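Local coordinates for Polyphosphate:AMP phosphotransferase (Pseudomonas aeruginosa PAO1, PDB 3CZP), which transfers phosphate from inorganic polyphosphate to AMP to make ADP, using magnesium, and phosphorylates GMP less efficiently, at residues A[47-52]-A[110-115]; A[72-77]-A[105-110]; A[150-155]-A[209-214]. All blocks are in the same frame, centred on the assembly; numbering follows the deposited sequence. Where two conformers were deposited one is given.

Contact 1: residues A[47-52]-A[110-115]; sequences LINGIE and WYSQML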
loop_
_atom_site.group_PDB
_atom_site.type_symbol
_atom_site.label_atom_id
_atom_site.label_comp_id
_atom_site.label_asym_id
_atom_site.label_seq_id
_atom_site.Cartn_x
_atom_site.Cartn_y
_atom_site.Cartn_z
ATOM N N LEU A 47 16.348 -7.898 12.865
ATOM C CA LEU A 47 17.439 -7.199 12.157
ATOM C C LEU A 47 18.688 -8.059 12.096
ATOM O O LEU A 47 19.067 -8.713 13.067
ATOM C CB LEU A 47 17.739 -5.869 12.798
ATOM C CG LEU A 47 16.568 -4.924 13.184
ATOM C CD1 LEU A 47 17.137 -3.582 13.744
ATOM C CD2 LEU A 47 15.544 -4.761 12.071
ATOM N N ILE A 48 19.313 -8.032 10.929
ATOM C CA ILE A 48 20.447 -8.885 10.572
ATOM C C ILE A 48 21.550 -7.953 10.152
ATOM O O ILE A 48 21.358 -7.185 9.220
ATOM C CB ILE A 48 20.085 -9.925 9.407
ATOM C CG1 ILE A 48 18.898 -10.798 9.838
ATOM C CG2 ILE A 48 21.301 -10.717 8.970
ATOM C CD1 ILE A 48 19.155 -11.723 11.054
ATOM N N ASN A 49 22.658 -7.998 10.887
ATOM C CA ASN A 49 23.775 -7.109 10.753
ATOM C C ASN A 49 25.089 -7.795 11.129
ATOM O O ASN A 49 25.063 -8.922 11.621
ATOM C CB ASN A 49 23.561 -5.942 11.712
ATOM C CG ASN A 49 22.414 -4.977 11.267
ATOM O OD1 ASN A 49 21.321 -5.010 11.846
ATOM N ND2 ASN A 49 22.685 -4.118 10.265
ATOM N N GLY A 50 26.219 -7.136 10.852
ATOM C CA GLY A 50 27.512 -7.643 11.200
ATOM C C GLY A 50 28.549 -7.741 10.099
ATOM O O GLY A 50 28.483 -7.049 9.099
ATOM N N ILE A 51 29.509 -8.616 10.322
ATOM C CA ILE A 51 30.698 -8.691 9.464
ATOM C C ILE A 51 30.347 -9.526 8.234
ATOM O O ILE A 51 29.610 -10.513 8.336
ATOM C CB ILE A 51 31.926 -9.292 10.225
ATOM C CG1 ILE A 51 32.197 -8.483 11.486
ATOM C CG2 ILE A 51 33.176 -9.326 9.346
ATOM C CD1 ILE A 51 32.449 -6.969 11.209
ATOM N N GLU A 52 30.829 -9.049 7.075
ATOM C CA GLU A 52 30.817 -9.764 5.808
ATOM C C GLU A 52 31.443 -11.139 6.032
ATOM O O GLU A 52 32.568 -11.246 6.560
ATOM C CB GLU A 52 31.676 -8.974 4.813
ATOM C CG GLU A 52 32.035 -9.647 3.490
ATOM C CD GLU A 52 31.153 -9.225 2.336
ATOM O OE1 GLU A 52 29.918 -9.135 2.534
ATOM O OE2 GLU A 52 31.730 -8.987 1.230
ATOM N N TRP A 110 18.392 0.211 8.971
ATOM C CA TRP A 110 18.915 1.523 9.357
ATOM C C TRP A 110 20.389 1.479 9.880
ATOM O O TRP A 110 21.167 2.357 9.595
ATOM C CB TRP A 110 17.931 2.175 10.331
ATOM C CG TRP A 110 17.317 1.304 11.365
ATOM C CD1 TRP A 110 17.764 1.114 12.617
ATOM C CD2 TRP A 110 16.122 0.501 11.232
ATOM N NE1 TRP A 110 16.926 0.285 13.294
ATOM C CE2 TRP A 110 15.913 -0.125 12.470
ATOM C CE3 TRP A 110 15.211 0.254 10.189
ATOM C CZ2 TRP A 110 14.810 -0.950 12.714
ATOM C CZ3 TRP A 110 14.137 -0.600 10.423
ATOM C CH2 TRP A 110 13.959 -1.191 11.673
ATOM N N TYR A 111 20.786 0.420 10.563
ATOM C CA TYR A 111 22.164 0.218 11.004
ATOM C C TYR A 111 23.177 0.057 9.899
ATOM O O TYR A 111 24.235 0.688 9.943
ATOM C CB TYR A 111 22.232 -0.962 11.950
ATOM C CG TYR A 111 21.433 -0.733 13.184
ATOM C CD1 TYR A 111 21.788 0.283 14.075
ATOM C CD2 TYR A 111 20.324 -1.471 13.463
ATOM C CE1 TYR A 111 21.068 0.535 15.209
ATOM C CE2 TYR A 111 19.586 -1.222 14.590
ATOM C CZ TYR A 111 19.996 -0.227 15.498
ATOM O OH TYR A 111 19.255 0.036 16.661
ATOM N N SER A 112 22.867 -0.750 8.896
ATOM C CA SER A 112 23.731 -0.895 7.727
ATOM C C SER A 112 23.897 0.465 7.083
ATOM O O SER A 112 24.980 0.855 6.724
ATOM C CB SER A 112 23.166 -1.876 6.692
ATOM O OG SER A 112 22.542 -2.982 7.314
ATOM N N GLN A 113 22.800 1.190 6.919
ATOM C CA GLN A 113 22.867 2.516 6.338
ATOM C C GLN A 113 23.825 3.456 7.078
ATOM O O GLN A 113 24.762 3.985 6.452
ATOM C CB GLN A 113 21.466 3.124 6.256
ATOM C CG GLN A 113 20.506 2.396 5.262
ATOM C CD GLN A 113 19.229 3.175 5.045
ATOM O OE1 GLN A 113 18.758 3.863 5.951
ATOM N NE2 GLN A 113 18.635 3.038 3.851
HETATM N N MSE A 114 23.629 3.645 8.393
HETATM C CA MSE A 114 24.497 4.557 9.197
HETATM C C MSE A 114 25.990 4.111 9.334
HETATM O O MSE A 114 26.886 4.934 9.258
HETATM C CB MSE A 114 23.839 4.840 10.559
HETATM C CG MSE A 114 24.030 3.819 11.599
HETATM SE SE MSE A 114 23.106 4.156 13.259
HETATM C CE MSE A 114 21.178 3.997 12.707
ATOM N N LEU A 115 26.248 2.798 9.448
ATOM C CA LEU A 115 27.606 2.266 9.537
ATOM C C LEU A 115 28.311 2.419 8.224
ATOM O O LEU A 115 29.449 2.862 8.170
ATOM C CB LEU A 115 27.599 0.783 9.959
ATOM C CG LEU A 115 27.229 0.605 11.422
ATOM C CD1 LEU A 115 26.980 -0.878 11.718
ATOM C CD2 LEU A 115 28.327 1.171 12.344
HETATM O O HOH W 1 22.324 -6.418 6.845
#
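Leu47, on the central strand 44-50, fits its two methyl groups against two aromatic rings from the first turn of helix 110-119. CD1 does most of the touching: it meets CE2 of Tyr111 at 3.5 Å, at the edge of that ring and in its plane, and CZ2 of Trp110 at 3.7 Å. CD2 of Leu47 reaches CH2 of the same indole at 3.9 Å. The indole gets there because Trp110 holds CG between its backbone N and carbonyl carbon (chi1 41°), which also lays its CD1 over one face of the Tyr111 ring.

Two residues on, Asn49 presents its amide across the Tyr111 side chain, with the amide plane nearly perpendicular to the ring (86°) and ND2 3.6 Å from Tyr111 CB. Asn49 ND2 also lies 3.2 Å from Ser112 OG, while OD1 accepts a hydrogen bond from Asn109. A water donates to Ile48 O and makes a weak, long hydrogen bond with Ser112 OG.

The junction of strand and helix is thus apolar around Leu47 and polar around Asn49. Glu139 OE2 ties the Trp110 N-H and the Tyr111 hydroxyl to one carboxylate, and Lys151 NZ is the hydroxyl's second partner.

Contact 2: residues A[72-77]-A[105-110]; sequences IEVQSF and IFFGNW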
loop_
_atom_site.group_PDB
_atom_site.type_symbol
_atom_site.label_atom_id
_atom_site.label_comp_id
_atom_site.label_asym_id
_atom_site.label_seq_id
_atom_site.Cartn_x
_atom_site.Cartn_y
_atom_site.Cartn_z
ATOM N N ILE A 72 6.792 -15.260 6.865
ATOM C CA ILE A 72 8.034 -14.492 7.064
ATOM C C ILE A 72 8.270 -13.675 5.763
ATOM O O ILE A 72 8.165 -14.216 4.694
ATOM C CB ILE A 72 9.297 -15.382 7.332
ATOM C CG1 ILE A 72 9.067 -16.408 8.418
ATOM C CG2 ILE A 72 10.478 -14.530 7.690
ATOM C CD1 ILE A 72 10.225 -17.407 8.772
ATOM N N GLU A 73 8.480 -12.363 5.881
ATOM C CA GLU A 73 8.926 -11.531 4.764
ATOM C C GLU A 73 10.361 -11.178 5.060
ATOM O O GLU A 73 10.673 -10.839 6.182
ATOM C CB GLU A 73 8.128 -10.234 4.653
ATOM C CG GLU A 73 6.597 -10.388 4.661
ATOM C CD GLU A 73 5.981 -9.941 6.002
ATOM O OE1 GLU A 73 5.619 -8.719 6.079
ATOM O OE2 GLU A 73 5.903 -10.804 6.952
ATOM N N VAL A 74 11.221 -11.309 4.053
ATOM C CA VAL A 74 12.642 -10.965 4.133
ATOM C C VAL A 74 12.911 -9.805 3.180
ATOM O O VAL A 74 12.675 -9.903 1.950
ATOM C CB VAL A 74 13.544 -12.158 3.825
ATOM C CG1 VAL A 74 14.961 -11.815 4.047
ATOM C CG2 VAL A 74 13.172 -13.291 4.739
ATOM N N GLN A 75 13.314 -8.675 3.754
ATOM C CA GLN A 75 13.564 -7.441 3.000
ATOM C C GLN A 75 15.037 -7.053 3.019
ATOM O O GLN A 75 15.739 -7.370 3.957
ATOM C CB GLN A 75 12.850 -6.264 3.658
ATOM C CG GLN A 75 11.407 -6.458 4.058
ATOM C CD GLN A 75 10.470 -6.379 2.919
ATOM O OE1 GLN A 75 10.844 -5.977 1.817
ATOM N NE2 GLN A 75 9.215 -6.735 3.170
ATOM N N SER A 76 15.475 -6.379 1.956
ATOM C CA SER A 76 16.646 -5.514 2.046
ATOM C C SER A 76 16.337 -4.118 1.507
ATOM O O SER A 76 15.430 -3.951 0.685
ATOM C CB SER A 76 17.850 -6.120 1.361
ATOM O OG SER A 76 18.940 -5.208 1.493
ATOM N N PHE A 77 17.057 -3.112 2.029
ATOM C CA PHE A 77 16.688 -1.700 1.834
ATOM C C PHE A 77 17.765 -0.813 1.204
ATOM O O PHE A 77 17.632 0.457 1.209
ATOM C CB PHE A 77 16.267 -1.064 3.161
ATOM C CG PHE A 77 15.020 -1.646 3.775
ATOM C CD1 PHE A 77 15.109 -2.642 4.730
ATOM C CD2 PHE A 77 13.781 -1.117 3.477
ATOM C CE1 PHE A 77 14.024 -3.139 5.335
ATOM C CE2 PHE A 77 12.625 -1.642 4.088
ATOM C CZ PHE A 77 12.742 -2.651 5.016
ATOM N N ILE A 105 12.035 -9.903 8.337
ATOM C CA ILE A 105 13.492 -9.974 8.584
ATOM C C ILE A 105 14.186 -8.953 7.646
ATOM O O ILE A 105 14.004 -8.992 6.430
ATOM C CB ILE A 105 14.076 -11.377 8.291
ATOM C CG1 ILE A 105 13.339 -12.469 9.100
ATOM C CG2 ILE A 105 15.669 -11.339 8.492
ATOM C CD1 ILE A 105 13.886 -13.882 8.912
ATOM N N PHE A 106 14.897 -8.012 8.249
ATOM C CA PHE A 106 15.470 -6.857 7.571
ATOM C C PHE A 106 16.984 -6.944 7.478
ATOM O O PHE A 106 17.699 -6.751 8.462
ATOM C CB PHE A 106 15.126 -5.571 8.339
ATOM C CG PHE A 106 13.642 -5.221 8.349
ATOM C CD1 PHE A 106 12.698 -5.973 7.672
ATOM C CD2 PHE A 106 13.201 -4.101 9.030
ATOM C CE1 PHE A 106 11.312 -5.598 7.710
ATOM C CE2 PHE A 106 11.840 -3.728 9.025
ATOM C CZ PHE A 106 10.930 -4.463 8.362
ATOM N N PHE A 107 17.451 -7.104 6.254
ATOM C CA PHE A 107 18.815 -6.855 5.913
ATOM C C PHE A 107 18.899 -5.362 5.498
ATOM O O PHE A 107 17.863 -4.665 5.264
ATOM C CB PHE A 107 19.259 -7.670 4.687
ATOM C CG PHE A 107 19.391 -9.179 4.896
ATOM C CD1 PHE A 107 20.621 -9.756 5.157
ATOM C CD2 PHE A 107 18.326 -10.009 4.655
ATOM C CE1 PHE A 107 20.741 -11.154 5.301
ATOM C CE2 PHE A 107 18.440 -11.381 4.773
ATOM C CZ PHE A 107 19.675 -11.954 5.092
ATOM N N GLY A 108 20.110 -4.868 5.350
ATOM C CA GLY A 108 20.318 -3.476 4.862
ATOM C C GLY A 108 19.422 -2.476 5.575
ATOM O O GLY A 108 18.838 -1.585 4.923
ATOM N N ASN A 109 19.306 -2.603 6.903
ATOM C CA ASN A 109 18.313 -1.860 7.637
ATOM C C ASN A 109 18.946 -0.479 8.008
ATOM O O ASN A 109 19.943 -0.071 7.430
ATOM C CB ASN A 109 17.869 -2.704 8.841
ATOM C CG ASN A 109 19.058 -3.209 9.648
ATOM O OD1 ASN A 109 19.934 -2.426 10.056
ATOM N ND2 ASN A 109 19.126 -4.489 9.830
ATOM N N TRP A 110 18.392 0.211 8.971
ATOM C CA TRP A 110 18.915 1.523 9.357
ATOM C C TRP A 110 20.389 1.479 9.880
ATOM O O TRP A 110 21.167 2.357 9.595
ATOM C CB TRP A 110 17.931 2.175 10.331
ATOM C CG TRP A 110 17.317 1.304 11.365
ATOM C CD1 TRP A 110 17.764 1.114 12.617
ATOM C CD2 TRP A 110 16.122 0.501 11.232
ATOM N NE1 TRP A 110 16.926 0.285 13.294
ATOM C CE2 TRP A 110 15.913 -0.125 12.470
ATOM C CE3 TRP A 110 15.211 0.254 10.189
ATOM C CZ2 TRP A 110 14.810 -0.950 12.714
ATOM C CZ3 TRP A 110 14.137 -0.600 10.423
ATOM C CH2 TRP A 110 13.959 -1.191 11.673
#
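Phe77 turns the edge of its ring onto the face of Phe106, a T-shaped pair with centroids 5.1 Å apart and planes at 78°. Its CE1 makes the touch, 3.7 Å from Phe106 CG. Along the neighbouring strands, Gln75 runs beside Phe106, pointing the same way, and bends at chi2 (-77°) after CG has passed the ring at 3.8 Å from CE1 of Phe106. Val74, Ile105 and Phe107 occupy the other face of the sheet. There Val74 CG1 lies in the plane of the Phe107 ring, 3.6 Å from its CE2, and at the N-terminal end of the pairing CG2 of Ile72 packs on CD1 of Ile105 at 3.7 Å.

Three backbone hydrogen bonds hold the two strands in parallel register, Val74 beside Ile105 and Gln75 beside Phe106: Ile105 N to Glu73 O (2.7 Å), Gln75 N to Ile105 O (2.8 Å) and Phe107 N to Gln75 O (2.9 Å). Beyond the strands the chain turns through Gly108, whose positive phi suits glycine and which lies close against Ser76 and Phe77. Asn109, the N-cap of the following helix, reaches back with ND2 to Phe106 O, approaching from above the carbonyl plane.

Farther out, Phe93 makes another edge-to-face pair with Phe77, Val60 of helix 56-66 covers Ile105 and Phe107, and Arg327 of the second subunit forms a cation-pi contact with Phe107. Where the strand pairing ends, an aromatic edge set on an aromatic face, flanked by a glutamine chain, adjoins two buried backbone atoms, Phe77 N and Gly108 O, that have no partner in the model.

Contact 3: residues A[150-155]-A[209-214]; sequences FKFWFH and PWYVVE. With ACT (acetate ion), chain E.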
loop_
_atom_site.group_PDB
_atom_site.type_symbol
_atom_site.label_atom_id
_atom_site.label_comp_id
_atom_site.label_asym_id
_atom_site.label_seq_id
_atom_site.Cartn_x
_atom_site.Cartn_y
_atom_site.Cartn_z
ATOM N N PHE A 150 14.128 -8.340 17.612
ATOM C CA PHE A 150 15.420 -8.988 17.781
ATOM C C PHE A 150 16.466 -8.268 16.929
ATOM O O PHE A 150 16.188 -7.945 15.769
ATOM C CB PHE A 150 15.328 -10.433 17.275
ATOM C CG PHE A 150 14.422 -11.314 18.080
ATOM C CD1 PHE A 150 14.928 -12.045 19.183
ATOM C CD2 PHE A 150 13.092 -11.506 17.704
ATOM C CE1 PHE A 150 14.099 -12.900 19.887
ATOM C CE2 PHE A 150 12.275 -12.329 18.433
ATOM C CZ PHE A 150 12.770 -13.020 19.523
ATOM N N LYS A 151 17.686 -8.063 17.449
ATOM C CA LYS A 151 18.801 -7.565 16.629
ATOM C C LYS A 151 20.041 -8.503 16.750
ATOM O O LYS A 151 20.588 -8.701 17.828
ATOM C CB LYS A 151 19.172 -6.139 17.015
ATOM C CG LYS A 151 17.991 -5.196 17.147
ATOM C CD LYS A 151 18.445 -3.828 17.396
ATOM C CE LYS A 151 18.264 -3.427 18.855
ATOM N NZ LYS A 151 18.841 -2.173 18.930
ATOM N N PHE A 152 20.502 -9.026 15.622
ATOM C CA PHE A 152 21.591 -9.951 15.632
ATOM C C PHE A 152 22.741 -9.347 14.898
ATOM O O PHE A 152 22.613 -8.897 13.741
ATOM C CB PHE A 152 21.218 -11.319 15.026
ATOM C CG PHE A 152 20.203 -12.069 15.792
ATOM C CD1 PHE A 152 20.534 -12.790 16.929
ATOM C CD2 PHE A 152 18.882 -12.101 15.352
ATOM C CE1 PHE A 152 19.546 -13.495 17.613
ATOM C CE2 PHE A 152 17.911 -12.842 16.013
ATOM C CZ PHE A 152 18.224 -13.504 17.131
ATOM N N TRP A 153 23.872 -9.357 15.578
ATOM C CA TRP A 153 25.147 -8.998 15.012
ATOM C C TRP A 153 26.020 -10.246 14.870
ATOM O O TRP A 153 26.498 -10.802 15.847
ATOM C CB TRP A 153 25.845 -7.958 15.910
ATOM C CG TRP A 153 27.252 -7.584 15.437
ATOM C CD1 TRP A 153 28.365 -8.327 15.547
ATOM C CD2 TRP A 153 27.639 -6.377 14.797
ATOM N NE1 TRP A 153 29.435 -7.686 14.973
ATOM C CE2 TRP A 153 29.007 -6.472 14.519
ATOM C CE3 TRP A 153 26.958 -5.224 14.412
ATOM C CZ2 TRP A 153 29.712 -5.440 13.941
ATOM C CZ3 TRP A 153 27.674 -4.206 13.805
ATOM C CH2 TRP A 153 29.010 -4.318 13.584
ATOM N N PHE A 154 26.206 -10.667 13.629
ATOM C CA PHE A 154 27.034 -11.787 13.249
ATOM C C PHE A 154 28.490 -11.344 13.192
ATOM O O PHE A 154 28.838 -10.426 12.415
ATOM C CB PHE A 154 26.589 -12.317 11.878
ATOM C CG PHE A 154 25.239 -12.990 11.913
ATOM C CD1 PHE A 154 25.132 -14.374 11.957
ATOM C CD2 PHE A 154 24.068 -12.238 12.002
ATOM C CE1 PHE A 154 23.895 -14.985 12.063
ATOM C CE2 PHE A 154 22.812 -12.867 12.058
ATOM C CZ PHE A 154 22.733 -14.214 12.093
ATOM N N HIS A 155 29.330 -11.957 14.022
ATOM C CA HIS A 155 30.680 -11.480 14.211
ATOM C C HIS A 155 31.759 -12.424 13.690
ATOM O O HIS A 155 31.646 -13.631 13.825
ATOM C CB HIS A 155 30.963 -11.283 15.695
ATOM C CG HIS A 155 32.181 -10.472 15.938
ATOM N ND1 HIS A 155 32.338 -9.203 15.424
ATOM C CD2 HIS A 155 33.329 -10.760 16.595
ATOM C CE1 HIS A 155 33.515 -8.731 15.788
ATOM N NE2 HIS A 155 34.137 -9.662 16.491
ATOM N N PRO A 209 17.424 -6.025 22.935
ATOM C CA PRO A 209 18.860 -6.240 23.069
ATOM C C PRO A 209 19.540 -6.463 21.723
ATOM O O PRO A 209 18.906 -6.928 20.775
ATOM C CB PRO A 209 18.935 -7.524 23.888
ATOM C CG PRO A 209 17.579 -7.747 24.415
ATOM C CD PRO A 209 16.661 -7.165 23.468
ATOM N N TRP A 210 20.842 -6.197 21.665
ATOM C CA TRP A 210 21.651 -6.700 20.556
ATOM C C TRP A 210 22.185 -8.052 20.990
ATOM O O TRP A 210 22.681 -8.197 22.128
ATOM C CB TRP A 210 22.840 -5.771 20.249
ATOM C CG TRP A 210 22.542 -4.730 19.288
ATOM C CD1 TRP A 210 22.226 -3.437 19.559
ATOM C CD2 TRP A 210 22.507 -4.874 17.877
ATOM N NE1 TRP A 210 22.014 -2.751 18.388
ATOM C CE2 TRP A 210 22.192 -3.612 17.338
ATOM C CE3 TRP A 210 22.718 -5.953 17.002
ATOM C CZ2 TRP A 210 22.060 -3.404 15.980
ATOM C CZ3 TRP A 210 22.610 -5.730 15.628
ATOM C CH2 TRP A 210 22.267 -4.486 15.138
ATOM N N TYR A 211 22.196 -8.997 20.064
ATOM C CA TYR A 211 22.796 -10.312 20.345
ATOM C C TYR A 211 23.988 -10.458 19.400
ATOM O O TYR A 211 23.814 -10.478 18.198
ATOM C CB TYR A 211 21.757 -11.403 20.121
ATOM C CG TYR A 211 20.529 -11.324 21.027
ATOM C CD1 TYR A 211 20.588 -11.769 22.310
ATOM C CD2 TYR A 211 19.336 -10.787 20.575
ATOM C CE1 TYR A 211 19.493 -11.705 23.149
ATOM C CE2 TYR A 211 18.229 -10.730 21.383
ATOM C CZ TYR A 211 18.333 -11.188 22.687
ATOM O OH TYR A 211 17.228 -11.164 23.549
ATOM N N VAL A 212 25.195 -10.527 19.970
ATOM C CA VAL A 212 26.423 -10.699 19.209
ATOM C C VAL A 212 26.710 -12.199 19.117
ATOM O O VAL A 212 26.913 -12.885 20.123
ATOM C CB VAL A 212 27.616 -9.942 19.825
ATOM C CG1 VAL A 212 28.890 -10.185 18.982
ATOM C CG2 VAL A 212 27.292 -8.431 19.968
ATOM N N VAL A 213 26.633 -12.726 17.912
ATOM C CA VAL A 213 26.763 -14.173 17.707
ATOM C C VAL A 213 28.006 -14.430 16.894
ATOM O O VAL A 213 28.103 -13.933 15.763
ATOM C CB VAL A 213 25.542 -14.725 16.930
ATOM C CG1 VAL A 213 25.645 -16.294 16.777
ATOM C CG2 VAL A 213 24.223 -14.312 17.644
ATOM N N GLU A 214 28.957 -15.177 17.452
ATOM C CA GLU A 214 30.155 -15.547 16.711
ATOM C C GLU A 214 29.813 -16.424 15.490
ATOM O O GLU A 214 29.148 -17.462 15.603
ATOM C CB GLU A 214 31.167 -16.268 17.623
ATOM C CG GLU A 214 32.502 -16.470 16.908
ATOM C CD GLU A 214 33.614 -17.016 17.803
ATOM O OE1 GLU A 214 33.382 -17.162 19.032
ATOM O OE2 GLU A 214 34.727 -17.282 17.259
HETATM C C ACT E . 13.702 -9.547 23.090
HETATM O O ACT E . 14.308 -10.641 23.021
HETATM O OXT ACT E . 13.777 -8.863 22.050
HETATM C CH3 ACT E . 12.971 -9.079 24.328
#
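The outer strand 210-214 of the five-stranded parallel sheet of the first PPK2 domain pairs here with strand 148-155, in the 2-3-1-4-5 order of this P-loop-type fold. Four backbone hydrogen bonds alternate between the strands: Tyr211 N to Lys151 O, Trp153 N to Tyr211 O, Val213 N to Trp153 O and His155 N to Val213 O, all 2.8 to 2.9 Å long.

On the face bearing Lys151, Trp153 and Val212, the Trp210 indole lies across the lysine chain. Lys151 CB sits over the six-membered ring, 3.6 Å from its centroid and 12° off the normal, a CH-pi contact; CD lies by CE2 of the indole, and the bend at chi3 (-104°) turns CE and NZ toward NE1. Lys151 NZ and Trp210 NE1, both donors, stand 3.3 Å apart and find separate acceptors: NZ forms a salt bridge with Glu139, donates to Thr203 O and is hydrogen-bonded to Tyr111 OH, and NE1 bonds to Thr203 OG1. Trp153 CB approaches Trp210 CE3 at 3.9 Å, and CD1 of Trp153 lies alongside CG1 of Val212 at 3.9 Å.

On the opposite face of the sheet, Phe152 and Tyr211 form an oblique aromatic pair, their planes at 33°, with Phe152 CD1 3.7 Å from Tyr211 CB and also near Val213 CG2. Tyr211 OH donates to atom O of an acetate ion, probably from the crystallisation liquor, at 3.0 Å; the acetate OXT lies over one face of the Phe150 ring.

Strand 44-50 bonds to the far edge of strand 148-155. Leu200 of helix 186-203 packs against Trp153, Trp210 and Val212, whereas helix 218-238 covers Phe152 and Tyr211 through Ile228, placing the paired strands between two helices.

All three contacts belong to one parallel sheet in the first PPK2 domain, which seems to be catalytically inactive and might serve dimerization. Contact 2 joins the strands at one margin, contact 3 those at the other, and contact 1 sets the central strand against helix 110-119. Contacts 1 and 2, centres about 10 Å apart, share Trp110 and meet at Ile48 N and Phe106 O (3.2 Å). Contacts 1 and 3, about 11 Å apart between centres, touch through Tyr111 CE2 and Trp210 CZ2 at 3.6 Å; Glu139 bonds to Trp110 and Tyr111 of contact 1 and Lys151 of contact 3. The acetate lies at contact 3, beside Tyr211. Contact 2 alone meets the second subunit.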